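Local coordinates for protein oligogalacturonate lyase (Vibrio parahaemolyticus RIMD 2210633, PDB 3C5M) that probably cleaves oligogalacturonides, the short fragments of pectin, as a manganese-binding lyase built as a seven-bladed beta-propeller, at residues A[230-235]-A[274-279]. Sequence-based numbering, arbitrary orientation.
Sequences KIKEHA and LENEEV
N276 packs against I231 and K232 in a surface contact of the seven-bladed beta-propeller, between the loop joining two blades and the edge of the second. Residues 230-235 lead out of the last strand of one four-stranded blade, 229-230, toward the first strand of the next, 238-245. Residues 274-279 enter strand 276-281, one of the two edge strands of that next blade. The contact therefore sets the linker between two blades against the last strand of the second one. It is small, burying 208 Å² in all, and lies away from the manganese site.

N276 is the centre. Its side chain sets out toward the loop, and its amide group lies against the carbonyl of I231 and the CB and CG of K232. N276 CG is 3.9 Å from I231 O. The methyl CG2 of I231 also borders the amide group, and the two side chains cross at about a right angle. The far end of I231 leads away from strand 276-281; its side chain also touches M218 and A269.

K232 crosses N276 at a slant, with its CB and CG over the face of the amide group. K232 CG is 4.0 Å from N276 CG. The lysine chain is extended to CE and bends at the last torsion (chi4 68°). NZ is hydrogen-bonded to the hydroxyl of Y254, and the ammonium makes a cation-pi contact with Y267. This amine comes beside the asparagine's aliphatic carbon, with K232 NZ 3.6 Å from N276 CB.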
loop_
_atom_site.group_PDB
_atom_site.type_symbol
_atom_site.label_atom_id
_atom_site.label_comp_id
_atom_site.label_asym_id
_atom_site.label_seq_id
_atom_site.Cartn_x
_atom_site.Cartn_y
_atom_site.Cartn_z
ATOM N N LYS A 230 -8.963 13.813 -15.491
ATOM C CA LYS A 230 -8.270 14.113 -14.252
ATOM C C LYS A 230 -9.283 14.306 -13.132
ATOM O O LYS A 230 -10.281 14.987 -13.311
ATOM C CB LYS A 230 -7.406 15.360 -14.428
ATOM C CG LYS A 230 -8.133 16.514 -15.070
ATOM C CD LYS A 230 -7.251 17.749 -15.154
ATOM C CE LYS A 230 -6.003 17.487 -15.973
ATOM N NZ LYS A 230 -5.111 18.674 -15.977
ATOM N N ILE A 231 -9.020 13.686 -11.985
ATOM C CA ILE A 231 -9.903 13.754 -10.823
ATOM C C ILE A 231 -10.212 15.186 -10.381
ATOM O O ILE A 231 -11.361 15.526 -10.084
ATOM C CB ILE A 231 -9.286 12.972 -9.625
ATOM C CG1 ILE A 231 -9.166 11.491 -9.981
ATOM C CG2 ILE A 231 -10.137 13.154 -8.374
ATOM C CD1 ILE A 231 -8.528 10.642 -8.912
ATOM N N LYS A 232 -9.184 16.025 -10.345
ATOM C CA LYS A 232 -9.340 17.410 -9.916
ATOM C C LYS A 232 -8.746 18.319 -10.979
ATOM O O LYS A 232 -7.850 17.915 -11.715
ATOM C CB LYS A 232 -8.610 17.614 -8.582
ATOM C CG LYS A 232 -8.921 18.894 -7.829
ATOM C CD LYS A 232 -7.935 19.063 -6.663
ATOM C CE LYS A 232 -8.385 20.110 -5.633
ATOM N NZ LYS A 232 -9.598 19.712 -4.854
ATOM N N GLU A 233 -9.264 19.542 -11.059
ATOM C CA GLU A 233 -8.792 20.529 -12.023
ATOM C C GLU A 233 -7.373 20.984 -11.680
ATOM O O GLU A 233 -6.659 21.483 -12.550
ATOM C CB GLU A 233 -9.721 21.752 -12.040
ATOM C CG GLU A 233 -9.264 22.884 -12.980
ATOM C CD GLU A 233 -9.933 24.245 -12.698
ATOM O OE1 GLU A 233 -9.530 25.244 -13.335
ATOM O OE2 GLU A 233 -10.849 24.325 -11.850
ATOM N N HIS A 234 -6.973 20.813 -10.420
ATOM C CA HIS A 234 -5.641 21.212 -9.955
ATOM C C HIS A 234 -5.470 22.735 -9.984
ATOM O O HIS A 234 -5.309 23.336 -11.048
ATOM C CB HIS A 234 -4.557 20.521 -10.806
ATOM C CG HIS A 234 -3.221 21.204 -10.780
ATOM N ND1 HIS A 234 -2.909 22.265 -11.604
ATOM C CD2 HIS A 234 -2.117 20.977 -10.028
ATOM C CE1 HIS A 234 -1.672 22.662 -11.362
ATOM N NE2 HIS A 234 -1.170 21.897 -10.409
ATOM N N ALA A 235 -5.523 23.354 -8.810
ATOM C CA ALA A 235 -5.368 24.802 -8.697
ATOM C C ALA A 235 -3.887 25.165 -8.780
ATOM O O ALA A 235 -3.030 24.421 -8.292
ATOM C CB ALA A 235 -5.957 25.293 -7.377
ATOM N N LEU A 274 -17.173 13.268 -10.031
ATOM C CA LEU A 274 -15.878 13.910 -10.240
ATOM C C LEU A 274 -15.807 15.262 -9.542
ATOM O O LEU A 274 -15.155 16.188 -10.016
ATOM C CB LEU A 274 -15.563 14.072 -11.732
ATOM C CG LEU A 274 -14.856 12.909 -12.451
ATOM C CD1 LEU A 274 -15.791 11.711 -12.592
ATOM C CD2 LEU A 274 -14.391 13.381 -13.829
ATOM N N GLU A 275 -16.477 15.368 -8.403
ATOM C CA GLU A 275 -16.462 16.602 -7.647
ATOM C C GLU A 275 -15.697 16.389 -6.347
ATOM O O GLU A 275 -16.042 15.522 -5.547
ATOM C CB GLU A 275 -17.881 17.045 -7.342
ATOM C CG GLU A 275 -18.610 16.136 -6.404
ATOM C CD GLU A 275 -19.606 16.896 -5.574
ATOM O OE1 GLU A 275 -20.585 17.414 -6.147
ATOM O OE2 GLU A 275 -19.396 16.991 -4.347
ATOM N N ASN A 276 -14.652 17.182 -6.137
ATOM C CA ASN A 276 -13.839 17.050 -4.935
ATOM C C ASN A 276 -14.351 17.913 -3.788
ATOM O O ASN A 276 -15.055 18.894 -4.003
ATOM C CB ASN A 276 -12.379 17.402 -5.248
ATOM C CG ASN A 276 -11.794 16.535 -6.356
ATOM O OD1 ASN A 276 -12.249 16.575 -7.500
ATOM N ND2 ASN A 276 -10.784 15.747 -6.020
ATOM N N GLU A 277 -14.002 17.534 -2.567
ATOM C CA GLU A 277 -14.421 18.276 -1.388
ATOM C C GLU A 277 -13.501 18.002 -0.204
ATOM O O GLU A 277 -13.142 16.857 0.078
ATOM C CB GLU A 277 -15.864 17.922 -1.017
ATOM C CG GLU A 277 -16.129 16.433 -0.888
ATOM C CD GLU A 277 -17.520 16.136 -0.363
ATOM O OE1 GLU A 277 -17.793 16.459 0.814
ATOM O OE2 GLU A 277 -18.341 15.583 -1.128
ATOM N N GLU A 278 -13.119 19.071 0.483
ATOM C CA GLU A 278 -12.241 18.992 1.641
ATOM C C GLU A 278 -12.914 18.223 2.779
ATOM O O GLU A 278 -14.124 18.323 2.972
ATOM C CB GLU A 278 -11.888 20.410 2.089
ATOM C CG GLU A 278 -10.941 20.503 3.265
ATOM C CD GLU A 278 -10.707 21.942 3.698
ATOM O OE1 GLU A 278 -10.263 22.749 2.850
ATOM O OE2 GLU A 278 -10.968 22.262 4.882
ATOM N N VAL A 279 -12.122 17.452 3.520
ATOM C CA VAL A 279 -12.637 16.671 4.639
ATOM C C VAL A 279 -12.063 17.137 5.978
ATOM O O VAL A 279 -12.796 17.256 6.961
ATOM C CB VAL A 279 -12.334 15.172 4.467
ATOM C CG1 VAL A 279 -10.850 14.961 4.336
ATOM C CG2 VAL A 279 -12.870 14.392 5.659
#